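Local coordinates for protein dicer Related Helicase (Caenorhabditis elegans, PDB 6M6S) that binds double-stranded RNA through this zinc-containing C-terminal domain and, as an RLR-family helicase, probably couples ATP hydrolysis to its action on RNA, at residues 144-147 against 148-152; 123-126 against 127-130; 18-21 against 22-25; 137-140 against 141-144. All coordinates share one frame; numbering follows the deposited sequence.

Contact 4 caps and starts the helix 140-167, and contact 1 is its next turns: they share E144, and their centres lie about 10 Å apart. Contact 3 is the nearest to the metal, with the F21 side chain about 5 Å from the zinc ion, whereas the K145 side chain in contact 1 is about 13 Å from it. Contact 2, where helix 126-132 begins, comes within about 9 Å of the bound RNA at its nearest atom, and within about 7 Å of contact 3, nearest atoms again. Contact 4 is the remotest from the RNA, about 23 Å at its nearest atom.

Contact 1: residues 144-147 against 148-152; sequences EKKI and VLDLD
K146 bends its long side chain to the edge of the D150 carboxylate, one helical turn further on, and closes a salt bridge in which NZ lies 2.9 Å from OD2. The lysine leaves the helix with CG anti to the backbone N (chi1 -165°), then bends in its outer part, at chi3 and chi4, which brings the ammonium group back to the acid. OD2 receives it through its syn lone pair, on the side of the other oxygen. That other oxygen, OD1, is hydrogen-bonded to the hydroxyl of Y86, so the aspartate is gripped from two directions and its rotation is probably well fixed. Its carboxyl carbon rides close above the backbone, with CG of D150 3.2 Å from O of K146. This is the classic pairing of opposite charges four residues apart on an alpha helix, here in the long C-terminal helix 140-167. Of the backbone bonds beneath it, V148 N to E144 O is weak, while L149 N reaches K145 O and L151 N reaches I147 O more closely, and D150 N lies 2.8 Å from K146 O. On another side of the helix I147 and L151 pair loosely, CG2 of the isoleucine 4.2 Å from CD1 of the leucine, on an exposed surface. The buried side belongs to L149, whose branched apolar end packs with V148 against V47 of strand 45-48 and S65 of strand 61-69. K145 also turns to the body of the domain, its NZ giving hydrogen bonds to the carbonyl oxygens of W42 and L45.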
ATOM      1  N   GLU B 144       5.848  33.624   1.359  1.00 20.74           N
ATOM      2  CA  GLU B 144       6.928  33.050   2.133  1.00 20.81           C
ATOM      3  C   GLU B 144       7.259  31.654   1.593  1.00 19.63           C
ATOM      4  O   GLU B 144       8.446  31.321   1.548  1.00 21.21           O
ATOM      5  CB  GLU B 144       6.562  32.926   3.582  1.00 26.46           C
ATOM      6  CG  GLU B 144       6.367  34.295   4.230  1.00 36.03           C
ATOM      7  CD  GLU B 144       6.287  34.181   5.725  1.00 48.71           C
ATOM      8  OE1 GLU B 144       5.573  33.270   6.219  1.00 52.05           O
ATOM      9  OE2 GLU B 144       6.945  35.000   6.405  1.00 53.09           O
ATOM     10  N   LYS B 145       6.252  30.893   1.162  1.00 18.62           N
ATOM     11  CA  LYS B 145       6.526  29.589   0.528  1.00 17.89           C
ATOM     12  C   LYS B 145       7.244  29.787  -0.811  1.00 17.80           C
ATOM     13  O   LYS B 145       8.162  29.034  -1.191  1.00 20.96           O
ATOM     14  CB  LYS B 145       5.200  28.855   0.280  1.00 16.76           C
ATOM     15  CG  LYS B 145       4.412  28.507   1.525  1.00 18.18           C
ATOM     16  CD  LYS B 145       3.006  28.043   1.061  1.00 21.54           C
ATOM     17  CE  LYS B 145       1.967  28.176   2.161  1.00 27.09           C
ATOM     18  NZ  LYS B 145       2.085  27.150   3.187  1.00 27.61           N
ATOM     19  N   LYS B 146       6.792  30.757  -1.586  1.00 18.24           N
ATOM     20  CA  LYS B 146       7.400  31.000  -2.902  1.00 19.58           C
ATOM     21  C   LYS B 146       8.881  31.354  -2.741  1.00 20.90           C
ATOM     22  O   LYS B 146       9.697  30.971  -3.589  1.00 20.70           O
ATOM     23  CB  LYS B 146       6.688  32.131  -3.642  1.00 21.07           C
ATOM     24  CG  LYS B 146       7.004  32.206  -5.165  1.00 25.23           C
ATOM     25  CD  LYS B 146       6.390  33.492  -5.794  1.00 29.32           C
ATOM     26  CE  LYS B 146       7.214  34.051  -6.953  1.00 34.00           C
ATOM     27  NZ  LYS B 146       8.433  34.898  -6.550  1.00 33.26           N
ATOM     28  N   ILE B 147       9.224  32.124  -1.694  1.00 20.23           N
ATOM     29  CA  ILE B 147      10.603  32.518  -1.449  1.00 21.28           C
ATOM     30  C   ILE B 147      11.507  31.314  -1.188  1.00 22.19           C
ATOM     31  O   ILE B 147      12.609  31.290  -1.734  1.00 22.62           O
ATOM     32  CB  ILE B 147      10.682  33.538  -0.337  1.00 24.64           C
ATOM     33  CG1 ILE B 147      10.130  34.846  -0.895  1.00 23.03           C
ATOM     34  CG2 ILE B 147      12.141  33.768   0.127  1.00 26.37           C
ATOM     35  CD1 ILE B 147       9.836  35.902   0.190  1.00 32.77           C
ATOM     36  N   VAL B 148      10.999  30.328  -0.428  1.00 21.77           N
ATOM     37  CA  VAL B 148      11.706  29.106  -0.129  1.00 20.16           C
ATOM     38  C   VAL B 148      11.927  28.362  -1.430  1.00 20.20           C
ATOM     39  O   VAL B 148      13.061  27.912  -1.700  1.00 21.02           O
ATOM     40  CB  VAL B 148      10.989  28.232   0.928  1.00 19.07           C
ATOM     41  CG1 VAL B 148      11.642  26.839   1.061  1.00 18.83           C
ATOM     42  CG2 VAL B 148      11.018  28.869   2.303  1.00 21.44           C
ATOM     43  N   LEU B 149      10.877  28.230  -2.226  1.00 18.56           N
ATOM     44  CA  LEU B 149      11.010  27.546  -3.529  1.00 19.72           C
ATOM     45  C   LEU B 149      11.986  28.255  -4.472  1.00 19.46           C
ATOM     46  O   LEU B 149      12.817  27.597  -5.127  1.00 23.61           O
ATOM     47  CB  LEU B 149       9.650  27.407  -4.198  1.00 18.34           C
ATOM     48  CG  LEU B 149       8.840  26.415  -3.392  1.00 16.54           C
ATOM     49  CD1 LEU B 149       7.346  26.579  -3.663  1.00 17.79           C
ATOM     50  CD2 LEU B 149       9.275  24.969  -3.780  1.00 21.00           C
ATOM     51  N   ASP B 150      11.910  29.587  -4.558  1.00 20.19           N
ATOM     52  CA  ASP B 150      12.771  30.292  -5.464  1.00 21.41           C
ATOM     53  C   ASP B 150      14.249  30.127  -5.066  1.00 25.09           C
ATOM     54  O   ASP B 150      15.118  30.017  -5.950  1.00 25.14           O
ATOM     55  CB  ASP B 150      12.469  31.790  -5.398  1.00 22.20           C
ATOM     56  CG  ASP B 150      11.193  32.184  -6.122  1.00 26.20           C
ATOM     57  OD1 ASP B 150      10.651  31.459  -6.978  1.00 27.59           O
ATOM     58  OD2 ASP B 150      10.752  33.322  -5.878  1.00 25.90           O
ATOM     59  N   LEU B 151      14.544  30.127  -3.769  1.00 22.44           N
ATOM     60  CA  LEU B 151      15.919  29.974  -3.303  1.00 24.20           C
ATOM     61  C   LEU B 151      16.422  28.569  -3.635  1.00 24.31           C
ATOM     62  O   LEU B 151      17.598  28.403  -4.029  1.00 27.48           O
ATOM     63  CB  LEU B 151      15.995  30.076  -1.800  1.00 28.43           C
ATOM     64  CG  LEU B 151      16.053  31.481  -1.278  1.00 35.54           C
ATOM     65  CD1 LEU B 151      15.710  31.483   0.192  1.00 38.59           C
ATOM     66  CD2 LEU B 151      17.496  31.909  -1.489  1.00 44.25           C
ATOM     67  N   ASP B 152      15.577  27.574  -3.422  1.00 22.99           N
ATOM     68  CA  ASP B 152      16.000  26.217  -3.732  1.00 21.78           C
ATOM     69  C   ASP B 152      16.172  26.084  -5.257  1.00 25.63           C
ATOM     70  O   ASP B 152      17.102  25.382  -5.704  1.00 25.06           O
ATOM     71  CB  ASP B 152      15.025  25.143  -3.214  1.00 20.88           C
ATOM     72  CG  ASP B 152      15.156  24.886  -1.713  1.00 26.97           C
ATOM     73  OD1 ASP B 152      16.119  25.385  -1.112  1.00 30.18           O
ATOM     74  OD2 ASP B 152      14.296  24.160  -1.141  1.00 27.38           O
TER

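Contact 2: residues 123-126 against 127-130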
ATOM      1  N   GLU B 123      -2.987  12.908 -18.188  1.00 26.10           N
ATOM      2  CA  GLU B 123      -1.715  13.629 -18.370  1.00 25.79           C
ATOM      3  C   GLU B 123      -1.966  15.127 -18.450  1.00 24.32           C
ATOM      4  O   GLU B 123      -2.864  15.577 -19.183  1.00 26.27           O
ATOM      5  CB  GLU B 123      -1.041  13.131 -19.657  1.00 30.45           C
ATOM      6  CG  GLU B 123      -0.876  11.606 -19.585  1.00 37.24           C
ATOM      7  CD  GLU B 123      -0.101  10.993 -20.721  1.00 49.81           C
ATOM      8  OE1 GLU B 123      -0.069  11.589 -21.836  1.00 51.63           O
ATOM      9  OE2 GLU B 123       0.436   9.866 -20.501  1.00 51.48           O
ATOM     10  N   ALA B 124      -1.182  15.907 -17.698  1.00 25.30           N
ATOM     11  CA  ALA B 124      -1.308  17.362 -17.684  1.00 21.61           C
ATOM     12  C   ALA B 124      -1.174  17.978 -19.048  1.00 23.70           C
ATOM     13  O   ALA B 124      -0.398  17.489 -19.883  1.00 27.19           O
ATOM     14  CB  ALA B 124      -0.216  17.974 -16.752  1.00 22.16           C
ATOM     15  N   ILE B 125      -1.980  19.007 -19.302  1.00 25.94           N
ATOM     16  CA  ILE B 125      -1.890  19.778 -20.540  1.00 28.17           C
ATOM     17  C   ILE B 125      -1.557  21.209 -20.141  1.00 26.98           C
ATOM     18  O   ILE B 125      -1.588  21.563 -18.967  1.00 26.94           O
ATOM     19  CB  ILE B 125      -3.249  19.824 -21.297  1.00 27.80           C
ATOM     20  CG1 ILE B 125      -4.379  20.322 -20.380  1.00 31.83           C
ATOM     21  CG2 ILE B 125      -3.614  18.457 -21.839  1.00 37.00           C
ATOM     22  CD1 ILE B 125      -5.677  20.599 -21.159  1.00 39.12           C
ATOM     23  N   GLU B 126      -1.263  22.062 -21.119  1.00 26.94           N
ATOM     24  CA  GLU B 126      -0.954  23.470 -20.759  1.00 26.83           C
ATOM     25  C   GLU B 126      -2.042  24.211 -19.951  1.00 28.45           C
ATOM     26  O   GLU B 126      -1.757  24.940 -19.033  1.00 27.77           O
ATOM     27  CB  GLU B 126      -0.600  24.284 -22.007  1.00 45.14           C
ATOM     28  CG  GLU B 126       0.660  25.170 -21.839  1.00 50.19           C
ATOM     29  CD  GLU B 126       0.408  26.560 -21.257  1.00 60.59           C
ATOM     30  OE1 GLU B 126      -0.573  27.244 -21.659  1.00 66.17           O
ATOM     31  OE2 GLU B 126       1.236  26.981 -20.403  1.00 64.80           O
ATOM     32  N   ASP B 127      -3.300  24.017 -20.308  1.00 37.47           N
ATOM     33  CA  ASP B 127      -4.411  24.557 -19.519  1.00 40.81           C
ATOM     34  C   ASP B 127      -4.303  24.298 -17.998  1.00 40.97           C
ATOM     35  O   ASP B 127      -4.589  25.194 -17.189  1.00 44.97           O
ATOM     36  CB  ASP B 127      -5.709  23.980 -20.101  1.00 50.38           C
ATOM     37  CG  ASP B 127      -6.929  24.721 -19.653  1.00 57.92           C
ATOM     38  OD1 ASP B 127      -7.351  24.499 -18.492  1.00 61.07           O
ATOM     39  OD2 ASP B 127      -7.462  25.526 -20.458  1.00 60.67           O
ATOM     40  N   ASP B 128      -3.871  23.094 -17.589  1.00 29.36           N
ATOM     41  CA  ASP B 128      -3.722  22.795 -16.143  1.00 29.25           C
ATOM     42  C   ASP B 128      -2.702  23.675 -15.438  1.00 27.84           C
ATOM     43  O   ASP B 128      -2.829  24.001 -14.257  1.00 29.59           O
ATOM     44  CB  ASP B 128      -3.298  21.326 -15.912  1.00 26.28           C
ATOM     45  CG  ASP B 128      -4.317  20.375 -16.404  1.00 38.39           C
ATOM     46  OD1 ASP B 128      -5.471  20.543 -15.975  1.00 47.40           O
ATOM     47  OD2 ASP B 128      -3.989  19.473 -17.216  1.00 39.77           O
ATOM     48  N   PHE B 129      -1.662  24.062 -16.163  1.00 29.87           N
ATOM     49  CA  PHE B 129      -0.590  24.871 -15.558  1.00 23.92           C
ATOM     50  C   PHE B 129      -1.060  26.283 -15.299  1.00 30.03           C
ATOM     51  O   PHE B 129      -0.602  26.942 -14.355  1.00 28.99           O
ATOM     52  CB  PHE B 129       0.645  24.897 -16.463  1.00 26.91           C
ATOM     53  CG  PHE B 129       1.414  23.620 -16.451  1.00 26.70           C
ATOM     54  CD1 PHE B 129       1.050  22.593 -17.281  1.00 25.52           C
ATOM     55  CD2 PHE B 129       2.476  23.416 -15.572  1.00 27.83           C
ATOM     56  CE1 PHE B 129       1.746  21.359 -17.240  1.00 24.33           C
ATOM     57  CE2 PHE B 129       3.165  22.214 -15.558  1.00 24.47           C
ATOM     58  CZ  PHE B 129       2.783  21.172 -16.368  1.00 26.51           C
ATOM     59  N   ARG B 130      -1.998  26.750 -16.099  1.00 31.51           N
ATOM     60  CA  ARG B 130      -2.388  28.141 -15.987  0.51 29.71           C
ATOM     61  C   ARG B 130      -3.001  28.503 -14.650  1.00 24.53           C
ATOM     62  O   ARG B 130      -2.697  29.550 -14.122  1.00 29.25           O
ATOM     63  CB  ARG B 130      -3.331  28.506 -17.102  0.51 33.62           C
ATOM     64  CG  ARG B 130      -2.706  28.351 -18.455  0.51 38.87           C
ATOM     65  CD  ARG B 130      -3.732  28.705 -19.508  0.51 43.73           C
ATOM     66  NE  ARG B 130      -4.194  30.089 -19.376  0.51 45.28           N
ATOM     67  CZ  ARG B 130      -3.634  31.116 -19.998  0.51 46.83           C
ATOM     68  NH1 ARG B 130      -2.592  30.934 -20.799  0.51 51.23           N
ATOM     69  NH2 ARG B 130      -4.112  32.324 -19.820  0.51 32.03           N
TER
HETATM   70  O   HOH W   1      -4.833  16.814 -18.014  1.00 25.53           O
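The chain runs extended through A124 and I125 and then coils at E126 into the weakly bonded helix of D127 to R130, whose first amides make only weak hydrogen bonds, D128 N to I125 O at 3.1 Å and F129 N to E126 O at 3.0 Å. D128 makes the stronger link. Its OD2 swings back to accept the amide of I125 at 2.9 Å, a nearly straight bond (171°) that arrives on the anti side of the carboxylate, 18° out of its plane. This resembles one half of a capping box, the acid three residues on taking up an N-H just before the helix. A water adds a second donor, bridging OD2 to O of E123. Replacing D128 by an alanine would probably leave the I125 amide and this water without their acceptor and K28, salt-bridged to OD1, without its mate. Along the apolar side, the F129 ring turns its edge to the backbone, CD1 standing 3.3 Å from I125 O, while CE1 meets CB of A124 at 3.9 Å. A124 is small enough to sit between this ring and strand 27-30, and F37 packs edge-to-face with the F129 ring. The acids E126, D127 and D128 gather at the start of a helix, where negative charge is likely to be favoured by the helix dipole.

Contact 3: residues 18-21 against 22-25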
ATOM      1  N   SER B  18      -5.295  12.691   9.112  1.00 23.74           N
ATOM      2  CA  SER B  18      -6.581  12.799   8.374  1.00 22.58           C
ATOM      3  C   SER B  18      -6.952  14.163   7.836  1.00 25.67           C
ATOM      4  O   SER B  18      -8.093  14.370   7.475  1.00 32.36           O
ATOM      5  CB  SER B  18      -7.779  12.283   9.201  1.00 27.71           C
ATOM      6  OG  SER B  18      -7.496  10.958   9.592  1.00 30.37           O
ATOM      7  N   LYS B  19      -6.018  15.098   7.785  1.00 23.60           N
ATOM      8  CA  LYS B  19      -6.365  16.403   7.217  1.00 25.99           C
ATOM      9  C   LYS B  19      -6.443  16.276   5.693  1.00 20.50           C
ATOM     10  O   LYS B  19      -5.595  15.613   5.075  1.00 22.54           O
ATOM     11  CB  LYS B  19      -5.296  17.404   7.611  1.00 26.84           C
ATOM     12  CG  LYS B  19      -5.537  18.807   7.105  1.00 37.75           C
ATOM     13  CD  LYS B  19      -4.298  19.622   7.312  1.00 44.02           C
ATOM     14  CE  LYS B  19      -4.540  21.025   6.869  1.00 40.90           C
ATOM     15  NZ  LYS B  19      -5.852  21.462   7.411  1.00 45.48           N
ATOM     16  N   GLU B  20      -7.452  16.904   5.080  1.00 16.32           N
ATOM     17  CA  GLU B  20      -7.639  16.762   3.632  1.00 17.86           C
ATOM     18  C   GLU B  20      -6.716  17.687   2.849  1.00 21.20           C
ATOM     19  O   GLU B  20      -6.617  18.860   3.188  1.00 24.05           O
ATOM     20  CB  GLU B  20      -9.112  17.013   3.254  1.00 22.10           C
ATOM     21  CG  GLU B  20      -9.330  16.993   1.720  1.00 24.56           C
ATOM     22  CD  GLU B  20     -10.787  17.240   1.296  1.00 33.08           C
ATOM     23  OE1 GLU B  20     -11.701  17.207   2.163  1.00 34.38           O
ATOM     24  OE2 GLU B  20     -10.992  17.461   0.074  1.00 33.82           O
ATOM     25  N   PHE B  21      -6.020  17.200   1.827  1.00 17.04           N
ATOM     26  CA  PHE B  21      -5.215  18.135   1.013  1.00 16.11           C
ATOM     27  C   PHE B  21      -5.961  18.613  -0.228  1.00 20.18           C
ATOM     28  O   PHE B  21      -5.967  19.813  -0.565  1.00 20.83           O
ATOM     29  CB  PHE B  21      -3.976  17.376   0.565  1.00 18.21           C
ATOM     30  CG  PHE B  21      -3.025  17.031   1.694  1.00 18.60           C
ATOM     31  CD1 PHE B  21      -2.573  17.999   2.552  1.00 20.35           C
ATOM     32  CD2 PHE B  21      -2.625  15.723   1.913  1.00 18.02           C
ATOM     33  CE1 PHE B  21      -1.714  17.670   3.567  1.00 18.94           C
ATOM     34  CE2 PHE B  21      -1.750  15.418   2.913  1.00 21.63           C
ATOM     35  CZ  PHE B  21      -1.323  16.379   3.761  1.00 22.34           C
ATOM     36  N   CYS B  22      -6.595  17.686  -0.941  1.00 15.52           N
ATOM     37  CA  CYS B  22      -7.288  18.019  -2.181  1.00 16.05           C
ATOM     38  C   CYS B  22      -8.142  16.846  -2.684  1.00 17.88           C
ATOM     39  O   CYS B  22      -8.082  15.755  -2.116  1.00 17.85           O
ATOM     40  CB  CYS B  22      -6.282  18.413  -3.314  1.00 19.19           C
ATOM     41  SG  CYS B  22      -5.217  16.984  -3.866  1.00 21.33           S
ATOM     42  N   LYS B  23      -8.895  17.085  -3.749  1.00 19.38           N
ATOM     43  CA  LYS B  23      -9.701  16.038  -4.380  1.00 18.09           C
ATOM     44  C   LYS B  23      -8.903  15.380  -5.489  1.00 20.51           C
ATOM     45  O   LYS B  23      -8.020  15.979  -6.114  1.00 18.42           O
ATOM     46  CB  LYS B  23     -10.953  16.663  -4.996  1.00 18.72           C
ATOM     47  CG  LYS B  23     -11.900  17.275  -3.976  1.00 30.05           C
ATOM     48  CD  LYS B  23     -12.383  16.258  -2.936  1.00 32.41           C
ATOM     49  CE  LYS B  23     -13.537  16.893  -2.085  1.00 31.79           C
ATOM     50  NZ  LYS B  23     -13.046  18.151  -1.463  1.00 35.62           N
ATOM     51  N   SER B  24      -9.243  14.130  -5.776  1.00 16.31           N
ATOM     52  CA  SER B  24      -8.542  13.342  -6.794  1.00 16.32           C
ATOM     53  C   SER B  24      -8.558  13.960  -8.194  1.00 19.91           C
ATOM     54  O   SER B  24      -7.642  13.702  -8.983  1.00 20.59           O
ATOM     55  CB  SER B  24      -9.259  11.963  -6.873  1.00 16.66           C
ATOM     56  OG  SER B  24     -10.678  12.133  -7.083  1.00 18.53           O
ATOM     57  N   ILE B  25      -9.578  14.768  -8.514  1.00 18.59           N
ATOM     58  CA  ILE B  25      -9.707  15.330  -9.844  1.00 18.16           C
ATOM     59  C   ILE B  25      -8.554  16.326 -10.131  1.00 18.96           C
ATOM     60  O   ILE B  25      -8.383  16.721 -11.281  1.00 22.33           O
ATOM     61  CB  ILE B  25     -11.076  15.984 -10.055  1.00 27.63           C
ATOM     62  CG1 ILE B  25     -11.221  17.217  -9.137  1.00 26.00           C
ATOM     63  CG2 ILE B  25     -12.207  14.933  -9.906  1.00 28.51           C
ATOM     64  CD1 ILE B  25     -12.545  17.945  -9.299  1.00 32.14           C
TER
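E20 and K23 meet on the outer, partly exposed side of strand 20-23, where NZ of the lysine is 2.7 Å from OE2 of the glutamate in a short salt bridge. The acid reaches out fully extended, CG anti to the backbone N (chi1 175°), while the lysine chain bends at chi2 and chi4 to meet the carboxylate at its edge; its CE passes 3.4 Å from OE2, which binds NZ through the syn lone pair. Flexible, charged chains suit this looser side. Its other side is tight. F21 and C22 both turn inward, away from the ion pair, and the F21 ring is covered on one face by K19 O, 4.3 Å above its centre. The amide N of C22 is buried and finds no partner in the model. Both residues make backbone bonds to L12, C22 not through its N-H; with F21 in a helix-like backbone conformation, this suggests a bulge-like irregularity, which would explain how E20 and K23 come to share a side. Strand 20-23 is an outermost strand of its four-stranded sheet, forming a hairpin with strand 11-14; there both side chains of the salt bridge touch K11, while F21 packs against the zinc ligands C14 and, from strand 61-69, C69.

Contact 4: residues 137-140 against 141-144; sequences SDTE and ENIE
An N-cap begins the long helix 140-167: T139 stands just before its first turn, and its OG1 accepts the amide of N142 at 3.1 Å. Threonine suits the place because its short hydroxyl, set between the backbone N and the carbonyl carbon (chi1 68°), can turn to an amide that has no helical carbonyl before it. A water bridges OG1 to OE2 of E141, the water oxygen 2.7 Å from OE2; the glutamate, bent at chi2, folds back beside the cap, its CD 3.3 Å from OG1 of T139. N142 adds a second tie: ND2 donates to OD1 of D138 at 3.0 Å along a nearly straight line (171°); the acceptor lies in the amide plane of N142, and OD1 offers its syn lone pair. A leucine in place of N142 would probably leave OD1 of D138 without this donor and the residues before the cap freer to move. T139 O then starts the regular backbone pattern, taking I143 N at 2.9 Å. The turn joins the chain coming from helix 126-132 to the helix 140-167, with N142 buried against W42 and L136 while the acids E140, E141 and E144 remain on the exposed surface.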
ATOM      1  N   SER B 137       1.375  33.742  -5.212  1.00 21.34           N
ATOM      2  CA  SER B 137       1.748  35.157  -5.276  0.51 25.04           C
ATOM      3  C   SER B 137       0.780  36.128  -4.602  1.00 25.54           C
ATOM      4  O   SER B 137       0.929  37.350  -4.783  1.00 27.61           O
ATOM      5  CB  SER B 137       1.954  35.556  -6.737  0.51 30.18           C
ATOM      6  OG  SER B 137       2.992  34.762  -7.311  0.51 31.64           O
ATOM      7  N   ASP B 138      -0.192  35.608  -3.858  1.00 25.48           N
ATOM      8  CA  ASP B 138      -1.328  36.467  -3.487  1.00 30.59           C
ATOM      9  C   ASP B 138      -1.463  36.862  -2.007  1.00 29.20           C
ATOM     10  O   ASP B 138      -2.206  37.783  -1.702  1.00 30.44           O
ATOM     11  CB  ASP B 138      -2.616  35.720  -3.895  1.00 37.65           C
ATOM     12  CG  ASP B 138      -2.688  34.250  -3.329  1.00 43.06           C
ATOM     13  OD1 ASP B 138      -1.650  33.563  -2.990  1.00 35.72           O
ATOM     14  OD2 ASP B 138      -3.829  33.724  -3.250  1.00 47.38           O
ATOM     15  N   THR B 139      -0.846  36.097  -1.101  1.00 24.43           N
ATOM     16  CA  THR B 139      -0.882  36.382   0.357  1.00 25.27           C
ATOM     17  C   THR B 139       0.513  36.334   1.021  1.00 24.24           C
ATOM     18  O   THR B 139       1.435  35.747   0.439  1.00 22.14           O
ATOM     19  CB  THR B 139      -1.757  35.332   1.090  1.00 23.39           C
ATOM     20  OG1 THR B 139      -1.132  34.035   1.063  1.00 23.08           O
ATOM     21  CG2 THR B 139      -3.139  35.256   0.394  1.00 32.19           C
ATOM     22  N   GLU B 140       0.661  36.942   2.215  1.00 23.96           N
ATOM     23  CA  GLU B 140       1.931  36.946   2.942  1.00 24.13           C
ATOM     24  C   GLU B 140       2.410  35.506   3.148  1.00 22.70           C
ATOM     25  O   GLU B 140       3.567  35.221   2.924  1.00 22.38           O
ATOM     26  CB  GLU B 140       1.787  37.643   4.288  1.00 25.50           C
ATOM     27  CG  GLU B 140       1.351  39.126   4.107  1.00 27.17           C
ATOM     28  CD  GLU B 140       2.437  40.094   3.617  1.00 28.05           C
ATOM     29  OE1 GLU B 140       2.137  41.325   3.434  1.00 29.56           O
ATOM     30  OE2 GLU B 140       3.577  39.644   3.383  1.00 27.41           O
ATOM     31  N   GLU B 141       1.485  34.656   3.541  1.00 22.06           N
ATOM     32  CA  GLU B 141       1.912  33.281   3.824  1.00 20.91           C
ATOM     33  C   GLU B 141       2.328  32.527   2.588  1.00 20.52           C
ATOM     34  O   GLU B 141       3.311  31.739   2.655  1.00 21.64           O
ATOM     35  CB  GLU B 141       0.873  32.528   4.640  1.00 28.25           C
ATOM     36  CG  GLU B 141      -0.467  32.389   4.027  1.00 36.10           C
ATOM     37  CD  GLU B 141      -1.364  33.563   4.340  1.00 41.81           C
ATOM     38  OE1 GLU B 141      -0.851  34.687   4.573  1.00 40.34           O
ATOM     39  OE2 GLU B 141      -2.603  33.362   4.325  1.00 49.94           O
ATOM     40  N   ASN B 142       1.650  32.770   1.473  1.00 19.59           N
ATOM     41  CA  ASN B 142       2.029  32.056   0.263  1.00 19.01           C
ATOM     42  C   ASN B 142       3.351  32.594  -0.305  1.00 21.79           C
ATOM     43  O   ASN B 142       4.159  31.810  -0.853  1.00 20.27           O
ATOM     44  CB  ASN B 142       0.921  32.111  -0.783  1.00 19.69           C
ATOM     45  CG  ASN B 142      -0.128  31.024  -0.568  1.00 27.31           C
ATOM     46  OD1 ASN B 142       0.055  30.127   0.231  1.00 23.73           O
ATOM     47  ND2 ASN B 142      -1.224  31.116  -1.304  1.00 31.19           N
ATOM     48  N   ILE B 143       3.582  33.909  -0.196  1.00 20.44           N
ATOM     49  CA  ILE B 143       4.840  34.503  -0.662  1.00 20.91           C
ATOM     50  C   ILE B 143       6.034  33.904   0.072  1.00 20.74           C
ATOM     51  O   ILE B 143       7.102  33.645  -0.537  1.00 20.72           O
ATOM     52  CB  ILE B 143       4.843  36.061  -0.574  1.00 24.30           C
ATOM     53  CG1 ILE B 143       3.967  36.566  -1.678  1.00 28.88           C
ATOM     54  CG2 ILE B 143       6.211  36.585  -0.824  1.00 32.43           C
ATOM     55  CD1 ILE B 143       4.592  36.302  -2.978  1.00 29.58           C
ATOM     56  N   GLU B 144       5.848  33.624   1.359  1.00 20.74           N
ATOM     57  CA  GLU B 144       6.928  33.050   2.133  1.00 20.81           C
ATOM     58  C   GLU B 144       7.259  31.654   1.593  1.00 19.63           C
ATOM     59  O   GLU B 144       8.446  31.321   1.548  1.00 21.21           O
ATOM     60  CB  GLU B 144       6.562  32.926   3.582  1.00 26.46           C
ATOM     61  CG  GLU B 144       6.367  34.295   4.230  1.00 36.03           C
ATOM     62  CD  GLU B 144       6.287  34.181   5.725  1.00 48.71           C
ATOM     63  OE1 GLU B 144       5.573  33.270   6.219  1.00 52.05           O
ATOM     64  OE2 GLU B 144       6.945  35.000   6.405  1.00 53.09           O
TER
HETATM   65  O   HOH W   2      -2.815  32.056   1.976  1.00 36.37           O